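Local coordinates for variable region-containing chitin-binding protein 3 (Branchiostoma floridae, PDB 2FBO) that forms the two tandem V-type immunoglobulin domains of an amphioxus immune-type receptor whose full-length chain probably binds, and may hydrolyse, chitin, at residues Asp31-Val36 against Tyr56-Glu61; Gly102-Cys107 against Ser124-Val129; Met156-Thr161 against Gly211-Val216; Val168-Gly173 against Val228-Ala233. One frame throughout, in Å; residues are numbered along the deposited sequence.

Contact 1 of 4, residues Asp31-Val36 against Tyr56-Glu61; sequences DTQPPV and YNWQGE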
loop_
_atom_site.group_PDB
_atom_site.type_symbol
_atom_site.label_atom_id
_atom_site.label_comp_id
_atom_site.label_asym_id
_atom_site.label_seq_id
_atom_site.Cartn_x
_atom_site.Cartn_y
_atom_site.Cartn_z
ATOM N N ASP A 31 13.078 -5.509 -14.454
ATOM C CA ASP A 31 11.845 -5.774 -15.188
ATOM C C ASP A 31 11.514 -4.610 -16.116
ATOM O O ASP A 31 11.353 -3.472 -15.673
ATOM C CB ASP A 31 10.693 -6.010 -14.208
ATOM C CG ASP A 31 9.424 -6.480 -14.895
ATOM O OD1 ASP A 31 9.450 -6.695 -16.130
ATOM O OD2 ASP A 31 8.400 -6.639 -14.196
ATOM N N THR A 32 11.416 -4.908 -17.407
ATOM C CA THR A 32 11.115 -3.894 -18.411
ATOM C C THR A 32 9.668 -3.927 -18.899
ATOM O O THR A 32 9.293 -3.165 -19.788
ATOM C CB THR A 32 12.053 -4.025 -19.625
ATOM O OG1 THR A 32 12.150 -5.401 -20.012
ATOM C CG2 THR A 32 13.431 -3.494 -19.284
ATOM N N GLN A 33 8.861 -4.818 -18.330
ATOM C CA GLN A 33 7.454 -4.902 -18.703
ATOM C C GLN A 33 6.721 -3.811 -17.921
ATOM O O GLN A 33 7.004 -3.586 -16.747
ATOM C CB GLN A 33 6.883 -6.280 -18.354
ATOM C CG GLN A 33 7.324 -7.397 -19.292
ATOM C CD GLN A 33 6.759 -7.241 -20.692
ATOM O OE1 GLN A 33 5.549 -7.116 -20.872
ATOM N NE2 GLN A 33 7.634 -7.249 -21.689
ATOM N N PRO A 34 5.774 -3.116 -18.569
ATOM C CA PRO A 34 4.987 -2.035 -17.961
ATOM C C PRO A 34 4.131 -2.483 -16.785
ATOM O O PRO A 34 3.265 -3.340 -16.939
ATOM C CB PRO A 34 4.114 -1.543 -19.119
ATOM C CG PRO A 34 4.902 -1.911 -20.333
ATOM C CD PRO A 34 5.412 -3.282 -19.986
ATOM N N PRO A 35 4.356 -1.907 -15.592
ATOM C CA PRO A 35 3.526 -2.333 -14.464
ATOM C C PRO A 35 2.147 -1.685 -14.562
ATOM O O PRO A 35 1.941 -0.773 -15.366
ATOM C CB PRO A 35 4.315 -1.838 -13.255
ATOM C CG PRO A 35 4.904 -0.555 -13.758
ATOM C CD PRO A 35 5.364 -0.917 -15.169
ATOM N N VAL A 36 1.204 -2.166 -13.759
ATOM C CA VAL A 36 -0.138 -1.599 -13.755
ATOM C C VAL A 36 -0.286 -0.657 -12.562
ATOM O O VAL A 36 -0.054 -1.044 -11.412
ATOM C CB VAL A 36 -1.221 -2.695 -13.664
ATOM C CG1 VAL A 36 -2.611 -2.052 -13.549
ATOM C CG2 VAL A 36 -1.160 -3.584 -14.893
ATOM N N TYR A 56 1.608 1.516 -19.300
ATOM C CA TYR A 56 2.229 1.820 -20.578
ATOM C C TYR A 56 2.116 0.548 -21.387
ATOM O O TYR A 56 1.765 -0.522 -20.866
ATOM C CB TYR A 56 3.717 2.133 -20.411
ATOM C CG TYR A 56 4.040 3.468 -19.806
ATOM C CD1 TYR A 56 4.800 3.554 -18.644
ATOM C CD2 TYR A 56 3.632 4.649 -20.416
ATOM C CE1 TYR A 56 5.146 4.778 -18.107
ATOM C CE2 TYR A 56 3.975 5.883 -19.886
ATOM C CZ TYR A 56 4.732 5.942 -18.733
ATOM O OH TYR A 56 5.084 7.153 -18.200
ATOM N N ASN A 57 2.414 0.655 -22.670
ATOM C CA ASN A 57 2.402 -0.522 -23.508
ATOM C C ASN A 57 3.829 -0.796 -23.918
ATOM O O ASN A 57 4.570 0.115 -24.284
ATOM C CB ASN A 57 1.504 -0.320 -24.716
ATOM C CG ASN A 57 0.048 -0.404 -24.345
ATOM O OD1 ASN A 57 -0.378 -1.373 -23.714
ATOM N ND2 ASN A 57 -0.722 0.603 -24.718
ATOM N N TRP A 58 4.220 -2.057 -23.806
ATOM C CA TRP A 58 5.566 -2.464 -24.153
ATOM C C TRP A 58 5.848 -2.047 -25.588
ATOM O O TRP A 58 5.080 -2.365 -26.496
ATOM C CB TRP A 58 5.700 -3.977 -24.007
ATOM C CG TRP A 58 7.102 -4.454 -24.135
ATOM C CD1 TRP A 58 8.122 -4.264 -23.243
ATOM C CD2 TRP A 58 7.653 -5.192 -25.226
ATOM N NE1 TRP A 58 9.276 -4.842 -23.716
ATOM C CE2 TRP A 58 9.017 -5.418 -24.932
ATOM C CE3 TRP A 58 7.129 -5.684 -26.429
ATOM C CZ2 TRP A 58 9.863 -6.118 -25.798
ATOM C CZ3 TRP A 58 7.971 -6.380 -27.290
ATOM C CH2 TRP A 58 9.324 -6.590 -26.968
ATOM N N GLN A 59 6.942 -1.319 -25.781
ATOM C CA GLN A 59 7.330 -0.853 -27.105
ATOM C C GLN A 59 8.238 -1.870 -27.776
ATOM O O GLN A 59 8.004 -2.274 -28.914
ATOM C CB GLN A 59 8.057 0.488 -27.003
ATOM C CG GLN A 59 7.195 1.630 -26.500
ATOM C CD GLN A 59 5.976 1.860 -27.367
ATOM O OE1 GLN A 59 5.021 1.082 -27.339
ATOM N NE2 GLN A 59 6.006 2.928 -28.155
ATOM N N GLY A 60 9.277 -2.277 -27.058
ATOM C CA GLY A 60 10.214 -3.244 -27.594
ATOM C C GLY A 60 11.548 -3.151 -26.887
ATOM O O GLY A 60 11.787 -2.215 -26.122
ATOM N N GLU A 61 12.419 -4.123 -27.142
ATOM C CA GLU A 61 13.728 -4.125 -26.514
ATOM C C GLU A 61 14.470 -2.824 -26.745
ATOM O O GLU A 61 14.693 -2.424 -27.887
HETATM O O HOH W 1 3.086 1.067 -16.814
#

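Contact 2 of 4, residues Gly102-Cys107 against Ser124-Val129; sequences GGRYWC and SVVLKV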
loop_
_atom_site.group_PDB
_atom_site.type_symbol
_atom_site.label_atom_id
_atom_site.label_comp_id
_atom_site.label_asym_id
_atom_site.label_seq_id
_atom_site.Cartn_x
_atom_site.Cartn_y
_atom_site.Cartn_z
ATOM N N GLY A 102 -13.429 13.107 -0.117
ATOM C CA GLY A 102 -12.547 13.036 1.031
ATOM C C GLY A 102 -12.407 11.584 1.448
ATOM O O GLY A 102 -13.370 10.831 1.392
ATOM N N GLY A 103 -11.207 11.187 1.856
ATOM C CA GLY A 103 -11.011 9.810 2.274
ATOM C C GLY A 103 -9.585 9.344 2.080
ATOM O O GLY A 103 -8.671 10.155 1.946
ATOM N N ARG A 104 -9.395 8.029 2.056
ATOM C CA ARG A 104 -8.069 7.456 1.904
ATOM C C ARG A 104 -7.866 6.848 0.517
ATOM O O ARG A 104 -8.642 5.994 0.082
ATOM C CB ARG A 104 -7.847 6.408 3.001
ATOM C CG ARG A 104 -6.419 5.903 3.108
ATOM C CD ARG A 104 -6.248 5.009 4.325
ATOM N NE ARG A 104 -6.355 5.752 5.583
ATOM C CZ ARG A 104 -5.369 6.466 6.122
ATOM N NH1 ARG A 104 -4.190 6.548 5.525
ATOM N NH2 ARG A 104 -5.554 7.089 7.274
ATOM N N TYR A 105 -6.815 7.296 -0.165
ATOM C CA TYR A 105 -6.497 6.836 -1.511
ATOM C C TYR A 105 -5.201 6.042 -1.562
ATOM O O TYR A 105 -4.184 6.447 -1.001
ATOM C CB TYR A 105 -6.388 8.030 -2.469
ATOM C CG TYR A 105 -7.699 8.717 -2.742
ATOM C CD1 TYR A 105 -8.320 9.496 -1.769
ATOM C CD2 TYR A 105 -8.339 8.563 -3.974
ATOM C CE1 TYR A 105 -9.553 10.106 -2.012
ATOM C CE2 TYR A 105 -9.565 9.164 -4.227
ATOM C CZ TYR A 105 -10.167 9.932 -3.248
ATOM O OH TYR A 105 -11.374 10.515 -3.504
ATOM N N TRP A 106 -5.240 4.920 -2.266
ATOM C CA TRP A 106 -4.075 4.062 -2.395
ATOM C C TRP A 106 -3.411 4.114 -3.760
ATOM O O TRP A 106 -4.070 3.981 -4.789
ATOM C CB TRP A 106 -4.459 2.602 -2.112
ATOM C CG TRP A 106 -4.963 2.386 -0.738
ATOM C CD1 TRP A 106 -6.242 2.548 -0.296
ATOM C CD2 TRP A 106 -4.174 2.069 0.414
ATOM N NE1 TRP A 106 -6.299 2.355 1.070
ATOM C CE2 TRP A 106 -5.043 2.065 1.528
ATOM C CE3 TRP A 106 -2.815 1.798 0.611
ATOM C CZ2 TRP A 106 -4.594 1.794 2.828
ATOM C CZ3 TRP A 106 -2.365 1.527 1.910
ATOM C CH2 TRP A 106 -3.259 1.531 2.998
ATOM N N CYS A 107 -2.101 4.325 -3.764
ATOM C CA CYS A 107 -1.350 4.292 -5.006
ATOM C C CYS A 107 -0.729 2.911 -5.017
ATOM O O CYS A 107 0.178 2.627 -4.232
ATOM C CB CYS A 107 -0.238 5.325 -5.040
ATOM S SG CYS A 107 0.694 5.281 -6.607
ATOM N N SER A 124 -0.819 4.764 1.026
ATOM C CA SER A 124 -1.995 5.617 0.985
ATOM C C SER A 124 -1.728 7.096 1.240
ATOM O O SER A 124 -0.738 7.482 1.869
ATOM C CB SER A 124 -3.043 5.125 1.986
ATOM O OG SER A 124 -2.702 5.488 3.316
ATOM N N VAL A 125 -2.636 7.920 0.735
ATOM C CA VAL A 125 -2.556 9.365 0.906
ATOM C C VAL A 125 -3.967 9.810 1.262
ATOM O O VAL A 125 -4.933 9.391 0.620
ATOM C CB VAL A 125 -2.110 10.069 -0.395
ATOM C CG1 VAL A 125 -2.009 11.566 -0.165
ATOM C CG2 VAL A 125 -0.770 9.515 -0.853
ATOM N N VAL A 126 -4.096 10.628 2.300
ATOM C CA VAL A 126 -5.415 11.099 2.697
ATOM C C VAL A 126 -5.762 12.370 1.941
ATOM O O VAL A 126 -4.955 13.306 1.876
ATOM C CB VAL A 126 -5.484 11.371 4.218
ATOM C CG1 VAL A 126 -6.797 12.042 4.578
ATOM C CG2 VAL A 126 -5.351 10.055 4.976
ATOM N N LEU A 127 -6.950 12.380 1.343
ATOM C CA LEU A 127 -7.437 13.537 0.606
ATOM C C LEU A 127 -8.397 14.236 1.558
ATOM O O LEU A 127 -9.455 13.707 1.898
ATOM C CB LEU A 127 -8.171 13.102 -0.674
ATOM C CG LEU A 127 -8.523 14.186 -1.708
ATOM C CD1 LEU A 127 -8.936 13.520 -3.021
ATOM C CD2 LEU A 127 -9.640 15.071 -1.197
ATOM N N LYS A 128 -8.003 15.425 1.999
ATOM C CA LYS A 128 -8.798 16.210 2.932
ATOM C C LYS A 128 -9.501 17.353 2.215
ATOM O O LYS A 128 -8.852 18.207 1.618
ATOM C CB LYS A 128 -7.887 16.787 4.020
ATOM C CG LYS A 128 -8.253 16.385 5.438
ATOM C CD LYS A 128 -7.218 16.899 6.432
ATOM C CE LYS A 128 -7.073 18.418 6.372
ATOM N NZ LYS A 128 -8.274 19.129 6.896
ATOM N N VAL A 129 -10.823 17.355 2.266
ATOM C CA VAL A 129 -11.590 18.417 1.633
ATOM C C VAL A 129 -11.855 19.443 2.719
ATOM O O VAL A 129 -12.583 19.176 3.673
ATOM C CB VAL A 129 -12.924 17.906 1.077
ATOM C CG1 VAL A 129 -13.742 19.076 0.537
ATOM C CG2 VAL A 129 -12.657 16.892 -0.044
#

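Contact 3 of 4, residues Met156-Thr161 against Gly211-Val216; sequences MTCPCT and GARNLV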
loop_
_atom_site.group_PDB
_atom_site.type_symbol
_atom_site.label_atom_id
_atom_site.label_comp_id
_atom_site.label_asym_id
_atom_site.label_seq_id
_atom_site.Cartn_x
_atom_site.Cartn_y
_atom_site.Cartn_z
ATOM N N MET A 156 10.742 -6.350 13.467
ATOM C CA MET A 156 10.254 -5.477 12.414
ATOM C C MET A 156 9.393 -4.405 13.056
ATOM O O MET A 156 8.436 -4.707 13.773
ATOM C CB MET A 156 9.477 -6.301 11.397
ATOM C CG MET A 156 10.327 -7.431 10.844
ATOM S SD MET A 156 9.513 -8.407 9.611
ATOM C CE MET A 156 8.332 -9.286 10.613
ATOM N N THR A 157 9.760 -3.150 12.816
ATOM C CA THR A 157 9.048 -2.016 13.390
ATOM C C THR A 157 7.897 -1.506 12.529
ATOM O O THR A 157 7.804 -1.815 11.341
ATOM C CB THR A 157 10.012 -0.853 13.664
ATOM O OG1 THR A 157 10.617 -0.431 12.434
ATOM C CG2 THR A 157 11.109 -1.295 14.631
ATOM N N CYS A 158 7.032 -0.711 13.154
ATOM C CA CYS A 158 5.857 -0.141 12.505
ATOM C C CYS A 158 5.691 1.332 12.891
ATOM O O CYS A 158 4.700 1.699 13.517
ATOM C CB CYS A 158 4.614 -0.921 12.945
ATOM S SG CYS A 158 3.069 -0.505 12.072
ATOM N N PRO A 159 6.654 2.193 12.518
ATOM C CA PRO A 159 6.593 3.625 12.838
ATOM C C PRO A 159 5.259 4.222 12.408
ATOM O O PRO A 159 4.750 3.894 11.335
ATOM C CB PRO A 159 7.763 4.206 12.046
ATOM C CG PRO A 159 8.735 3.077 12.010
ATOM C CD PRO A 159 7.851 1.894 11.714
ATOM N N CYS A 160 4.700 5.105 13.231
ATOM C CA CYS A 160 3.409 5.701 12.909
ATOM C C CYS A 160 3.118 7.042 13.570
ATOM O O CYS A 160 3.872 7.509 14.419
ATOM C CB CYS A 160 2.295 4.730 13.294
ATOM S SG CYS A 160 2.243 4.276 15.066
ATOM N N THR A 161 1.999 7.639 13.166
ATOM C CA THR A 161 1.526 8.914 13.696
ATOM C C THR A 161 0.018 8.809 13.917
ATOM O O THR A 161 -0.686 8.148 13.145
ATOM C CB THR A 161 1.811 10.072 12.721
ATOM O OG1 THR A 161 3.227 10.225 12.562
ATOM C CG2 THR A 161 1.227 11.368 13.253
ATOM N N GLY A 211 6.402 -4.408 22.472
ATOM C CA GLY A 211 5.785 -3.110 22.645
ATOM C C GLY A 211 4.373 -3.163 22.086
ATOM O O GLY A 211 3.740 -4.220 22.072
ATOM N N ALA A 212 3.878 -2.034 21.604
ATOM C CA ALA A 212 2.523 -1.983 21.080
ATOM C C ALA A 212 2.358 -2.464 19.644
ATOM O O ALA A 212 1.292 -2.963 19.281
ATOM C CB ALA A 212 1.980 -0.567 21.205
ATOM N N ARG A 213 3.407 -2.342 18.833
ATOM C CA ARG A 213 3.295 -2.715 17.421
ATOM C C ARG A 213 4.315 -3.678 16.831
ATOM O O ARG A 213 3.954 -4.577 16.073
ATOM C CB ARG A 213 3.322 -1.450 16.568
ATOM C CG ARG A 213 2.286 -0.410 16.949
ATOM C CD ARG A 213 2.430 0.813 16.061
ATOM N NE ARG A 213 3.738 1.445 16.203
ATOM C CZ ARG A 213 4.119 2.145 17.267
ATOM N NH1 ARG A 213 3.288 2.311 18.292
ATOM N NH2 ARG A 213 5.332 2.679 17.306
ATOM N N ASN A 214 5.585 -3.478 17.159
ATOM C CA ASN A 214 6.650 -4.301 16.602
ATOM C C ASN A 214 6.446 -5.808 16.696
ATOM O O ASN A 214 6.016 -6.335 17.725
ATOM C CB ASN A 214 7.989 -3.892 17.218
ATOM C CG ASN A 214 8.237 -2.400 17.109
ATOM O OD1 ASN A 214 7.626 -1.724 16.285
ATOM N ND2 ASN A 214 9.139 -1.881 17.939
ATOM N N LEU A 215 6.742 -6.485 15.589
ATOM C CA LEU A 215 6.611 -7.929 15.498
ATOM C C LEU A 215 8.002 -8.538 15.514
ATOM O O LEU A 215 8.854 -8.197 14.689
ATOM C CB LEU A 215 5.893 -8.333 14.206
ATOM C CG LEU A 215 5.673 -9.842 14.020
ATOM C CD1 LEU A 215 4.839 -10.384 15.170
ATOM C CD2 LEU A 215 4.978 -10.113 12.687
ATOM N N VAL A 216 8.232 -9.434 16.465
ATOM C CA VAL A 216 9.526 -10.085 16.581
ATOM C C VAL A 216 9.426 -11.509 16.059
ATOM O O VAL A 216 8.600 -12.296 16.527
ATOM C CB VAL A 216 10.004 -10.120 18.049
ATOM C CG1 VAL A 216 11.398 -10.731 18.126
ATOM C CG2 VAL A 216 9.998 -8.713 18.629
HETATM O O HOH W 2 6.974 0.982 15.792
#

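Contact 4 of 4, residues Val168-Gly173 against Val228-Ala233; sequences VTWYTG and VWCELA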
loop_
_atom_site.group_PDB
_atom_site.type_symbol
_atom_site.label_atom_id
_atom_site.label_comp_id
_atom_site.label_asym_id
_atom_site.label_seq_id
_atom_site.Cartn_x
_atom_site.Cartn_y
_atom_site.Cartn_z
ATOM N N VAL A 168 -3.499 -3.680 15.972
ATOM C CA VAL A 168 -2.359 -3.941 15.096
ATOM C C VAL A 168 -2.472 -5.296 14.415
ATOM O O VAL A 168 -2.690 -6.315 15.076
ATOM C CB VAL A 168 -1.026 -3.921 15.880
ATOM C CG1 VAL A 168 0.145 -4.071 14.920
ATOM C CG2 VAL A 168 -0.909 -2.634 16.677
ATOM N N THR A 169 -2.333 -5.306 13.092
ATOM C CA THR A 169 -2.400 -6.549 12.338
ATOM C C THR A 169 -1.297 -6.587 11.294
ATOM O O THR A 169 -1.157 -5.658 10.498
ATOM C CB THR A 169 -3.735 -6.707 11.596
ATOM O OG1 THR A 169 -4.823 -6.561 12.513
ATOM C CG2 THR A 169 -3.813 -8.083 10.939
ATOM N N TRP A 170 -0.503 -7.653 11.311
ATOM C CA TRP A 170 0.565 -7.813 10.331
ATOM C C TRP A 170 0.085 -8.837 9.315
ATOM O O TRP A 170 -0.617 -9.795 9.671
ATOM C CB TRP A 170 1.863 -8.308 10.977
ATOM C CG TRP A 170 2.554 -7.290 11.837
ATOM C CD1 TRP A 170 2.220 -6.925 13.112
ATOM C CD2 TRP A 170 3.707 -6.517 11.487
ATOM N NE1 TRP A 170 3.100 -5.973 13.578
ATOM C CE2 TRP A 170 4.022 -5.704 12.600
ATOM C CE3 TRP A 170 4.507 -6.429 10.339
ATOM C CZ2 TRP A 170 5.101 -4.817 12.600
ATOM C CZ3 TRP A 170 5.583 -5.544 10.341
ATOM C CH2 TRP A 170 5.868 -4.752 11.466
ATOM N N TYR A 171 0.447 -8.623 8.050
ATOM C CA TYR A 171 0.059 -9.531 6.975
ATOM C C TYR A 171 1.286 -9.892 6.153
ATOM O O TYR A 171 2.347 -9.284 6.293
ATOM C CB TYR A 171 -0.942 -8.874 6.007
ATOM C CG TYR A 171 -2.226 -8.344 6.597
ATOM C CD1 TYR A 171 -2.271 -7.100 7.228
ATOM C CD2 TYR A 171 -3.410 -9.069 6.490
ATOM C CE1 TYR A 171 -3.465 -6.596 7.734
ATOM C CE2 TYR A 171 -4.607 -8.575 6.991
ATOM C CZ TYR A 171 -4.627 -7.339 7.609
ATOM O OH TYR A 171 -5.817 -6.844 8.085
ATOM N N THR A 172 1.129 -10.895 5.298
ATOM C CA THR A 172 2.188 -11.295 4.383
ATOM C C THR A 172 1.541 -11.246 2.999
ATOM O O THR A 172 0.319 -11.358 2.878
ATOM C CB THR A 172 2.706 -12.731 4.657
ATOM O OG1 THR A 172 1.628 -13.666 4.550
ATOM C CG2 THR A 172 3.323 -12.817 6.041
ATOM N N GLY A 173 2.350 -11.073 1.962
ATOM C CA GLY A 173 1.804 -11.017 0.617
ATOM C C GLY A 173 1.689 -9.599 0.085
ATOM O O GLY A 173 2.557 -8.769 0.333
ATOM N N VAL A 228 5.986 -8.205 4.025
ATOM C CA VAL A 228 5.127 -8.203 5.197
ATOM C C VAL A 228 4.515 -6.818 5.312
ATOM O O VAL A 228 5.096 -5.832 4.845
ATOM C CB VAL A 228 5.920 -8.508 6.482
ATOM C CG1 VAL A 228 6.467 -9.929 6.427
ATOM C CG2 VAL A 228 7.050 -7.505 6.640
ATOM N N TRP A 229 3.343 -6.742 5.926
ATOM C CA TRP A 229 2.679 -5.459 6.078
ATOM C C TRP A 229 2.272 -5.211 7.512
ATOM O O TRP A 229 1.873 -6.137 8.215
ATOM C CB TRP A 229 1.402 -5.399 5.236
ATOM C CG TRP A 229 1.588 -5.588 3.773
ATOM C CD1 TRP A 229 1.891 -6.749 3.122
ATOM C CD2 TRP A 229 1.449 -4.584 2.766
ATOM N NE1 TRP A 229 1.945 -6.531 1.765
ATOM C CE2 TRP A 229 1.680 -5.209 1.519
ATOM C CE3 TRP A 229 1.150 -3.216 2.794
ATOM C CZ2 TRP A 229 1.618 -4.511 0.309
ATOM C CZ3 TRP A 229 1.087 -2.520 1.587
ATOM C CH2 TRP A 229 1.320 -3.169 0.363
ATOM N N CYS A 230 2.370 -3.958 7.938
ATOM C CA CYS A 230 1.914 -3.594 9.269
ATOM C C CYS A 230 0.724 -2.681 9.074
ATOM O O CYS A 230 0.842 -1.626 8.443
ATOM C CB CYS A 230 2.962 -2.831 10.080
ATOM S SG CYS A 230 2.259 -2.330 11.693
ATOM N N GLU A 231 -0.423 -3.096 9.595
ATOM C CA GLU A 231 -1.633 -2.299 9.501
ATOM C C GLU A 231 -2.090 -1.891 10.891
ATOM O O GLU A 231 -2.130 -2.718 11.807
ATOM C CB GLU A 231 -2.768 -3.082 8.842
ATOM C CG GLU A 231 -4.112 -2.370 8.973
ATOM C CD GLU A 231 -5.282 -3.207 8.515
ATOM O OE1 GLU A 231 -5.499 -4.296 9.092
ATOM O OE2 GLU A 231 -5.991 -2.773 7.581
ATOM N N LEU A 232 -2.425 -0.614 11.036
ATOM C CA LEU A 232 -2.926 -0.082 12.292
ATOM C C LEU A 232 -4.334 0.421 12.007
ATOM O O LEU A 232 -4.551 1.136 11.026
ATOM C CB LEU A 232 -2.049 1.070 12.780
ATOM C CG LEU A 232 -0.571 0.756 13.016
ATOM C CD1 LEU A 232 0.134 1.998 13.537
ATOM C CD2 LEU A 232 -0.440 -0.388 14.016
ATOM N N ALA A 233 -5.292 0.034 12.843
ATOM C CA ALA A 233 -6.674 0.461 12.659
ATOM C C ALA A 233 -7.297 0.952 13.962
ATOM O O ALA A 233 -7.239 0.269 14.988
ATOM C CB ALA A 233 -7.501 -0.678 12.083
HETATM O O HOH W 3 -5.487 -3.644 12.426
#

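Contact 1 of 4, residues Asp31-Val36 against Tyr56-Glu61
Two loops at the tip of the first V-type domain meet through Pro34 and the backbone of Tyr56-Trp58. They correspond to CDR1 (between strands B and C) and CDR2 (between C' and C'') of an antibody variable domain. The proline ring turns CB and CG to residues 56-61: Pro34 CB lies 3.1 Å from Tyr56 O, and Pro34 CG 3.5 Å from Trp58 N. Of the Tyr56 side chain, only CB packs here, against Pro34 CB, since its ring leads away to bond Glu67 through OH and to meet Phe65. Trp58 is swung the other way, with CG opposite the backbone N (chi1 -171°), which lifts the indole alongside residues 32-34. Gln33 NE2 sits over one face of the Trp58 indole, offset toward its rim, 3.4 Å from Trp58 CD1, the amide inclined 33° to the ring; Gly60 CA lies over the opposite face. Thr32 O approaches the indole edge in its plane. Gln33 in turn is placed by an Asx turn, its N bonded to Asp31 OD1 at 3.0 Å from above the carboxylate plane, while Asp31 OD2 holds Gln111. A glycine in place of Pro34 would remove the ring wedged between the loops and would probably open a gap beside Tyr56 O, allowing them to shift. The polar link is indirect: one water donates to Pro35 O at 2.6 Å and accepts from Tyr56 N at 2.9 Å.

Contact 2 of 4, residues Gly102-Cys107 against Ser124-Val129
Ser124 OG is gripped by Arg104 NH1, at 2.9 Å, and by Asp242 of the second domain. The serine oxygen lies within 5° of the guanidinium plane, so the NH1 bond runs out from the edge of the group. A bend at chi3 (-69°) in an otherwise extended Arg104 chain turns the guanidinium over Val126, whose CG2 packs on one face. The same arginine reaches Leu239 O and Val138 O through NH2, both in the second domain. A leucine in place of Arg104 would leave these two carbonyls without that donor and would probably slacken the join between the domains. Next to it, Ser124 CB sits squarely over the six-membered ring of Trp106, 3.4 Å from its centroid and 4° off the normal, a CH-pi contact; Trp106 NE1 bonds Gly42 O. On the other side of the sheet Tyr105 lies obliquely beside Leu127, with Tyr105 CE1 3.6 Å from Leu127 CB, and its OH bonds Asp101 O. The backbones join through two antiparallel hydrogen-bonded pairs: Tyr105 N to Val125 O is 2.9 Å and Val125 N to Tyr105 O 2.8 Å, and Gly103 pairs likewise with Leu127. Cys107, further along the same strand, forms the disulfide with Cys24. The tyrosine whose hydroxyl reaches back four residues, two residues before the cysteine, is the tyrosine corner of strand F, and its pairing with strand G is that of the immunoglobulin V-set fold.

Contact 3 of 4, residues Met156-Thr161 against Gly211-Val216
Arg213 reaches across to Cys158 and Cys160 with CG set beside its own backbone N (chi1 -54°) and a bend at chi3 (-61°). These torsions bring the guanidinium to residues 158-160, where Arg213 NE bonds Cys158 O at 2.9 Å, from above the carbonyl plane (41° out of it). Cys160 SG, turned between its backbone N and carbonyl carbon and bonded to Cys163, rests on one guanidinium face, 3.4 Å from Arg213 NE. Asn214 lies alongside Thr157, pointing the same way; its OD1 takes a weak bond from Cys158 N and one from a water. That water also accepts from Cys158 N and, at 2.8 Å, from Arg213 NH2. Met156 and Leu215 form a regular antiparallel hydrogen-bonded pair, with Met156 N to Leu215 O at 2.9 Å. Their side chains run side by side, and Met156, bent at chi3, brings CE to 4.0 Å from Leu215 CD2. These are strands B and E of the second Ig-like domain, with Cys158 disulfide-bonded to Cys230. Where ladder pairing stops beyond Met156, Arg213, Asn214 and one water take over the backbone atoms of Cys158, so side chains hold the cysteine as well as its disulfide.

Contact 4 of 4, residues Val168-Gly173 against Val228-Ala233
Trp170 lies against Cys230 and Trp229, and its atoms can be followed outward from the strand. Trp170 CB meets Trp229 O at 3.5 Å, close to where Trp170 CA itself makes a CA-H...O contact with that oxygen. With CG beside the backbone N (chi1 -71°), the indole lies across the neighbouring strand, and CE3 stays near Trp229 O. NE1 bonds Arg213 O. At the far end Trp170 CH2 comes within 3.7 Å of Cys230 CB, which stands over the six-membered ring only 6° off its normal, and the sulfur follows over the same face, Cys230 SG lying 4.2 Å from the centroid. CZ3, at the rim, touches Val228 CG2. On the same side of the sheet Val168 CG2 packs on Leu232 CD2 at 3.5 Å. The other side, carrying Thr169, Tyr171, Trp229 and Glu231, mixes aromatic rings with polar bonds: Tyr171 OH donates to Glu231 OE1 at 2.8 Å, met from above the carboxylate plane, with ring and carboxylate 75° apart. Glu231 OE2 keeps a salt bridge to Arg243, which also makes a cation-pi contact with the Tyr171 ring. Trp229 NE1 bonds Gly173 O at 2.7 Å, the oxygen in the indole plane though the donor stands above the carbonyl plane. Paired backbone bonds join Thr169 with Glu231 and Tyr171 with Trp229. A strand C tryptophan packed on the intersheet disulfide, here Cys230 to Cys158, is the core signature of the immunoglobulin fold.

The contacts fall two to each V-type domain. Contacts 1 and 2 follow one another in the first, their centres 28 Å apart: one joins loops at its tip, the other strands 103-110 and 120-129 of the sheet that also holds 36-41 and 47-56. Contacts 3 and 4 interleave along the chain within the second domain, centres 10 Å apart, and touch through the Cys158-Cys230 disulfide, which ties its two sheets together. Contacts 2 and 4 belong to corresponding sheets of the two domains, which come close at the junction (nearest atoms about 5 Å apart, without touching). Arg243, on strand 241-249, touches Trp106 and bridges to Glu231, so this strand helps join the tandem domains.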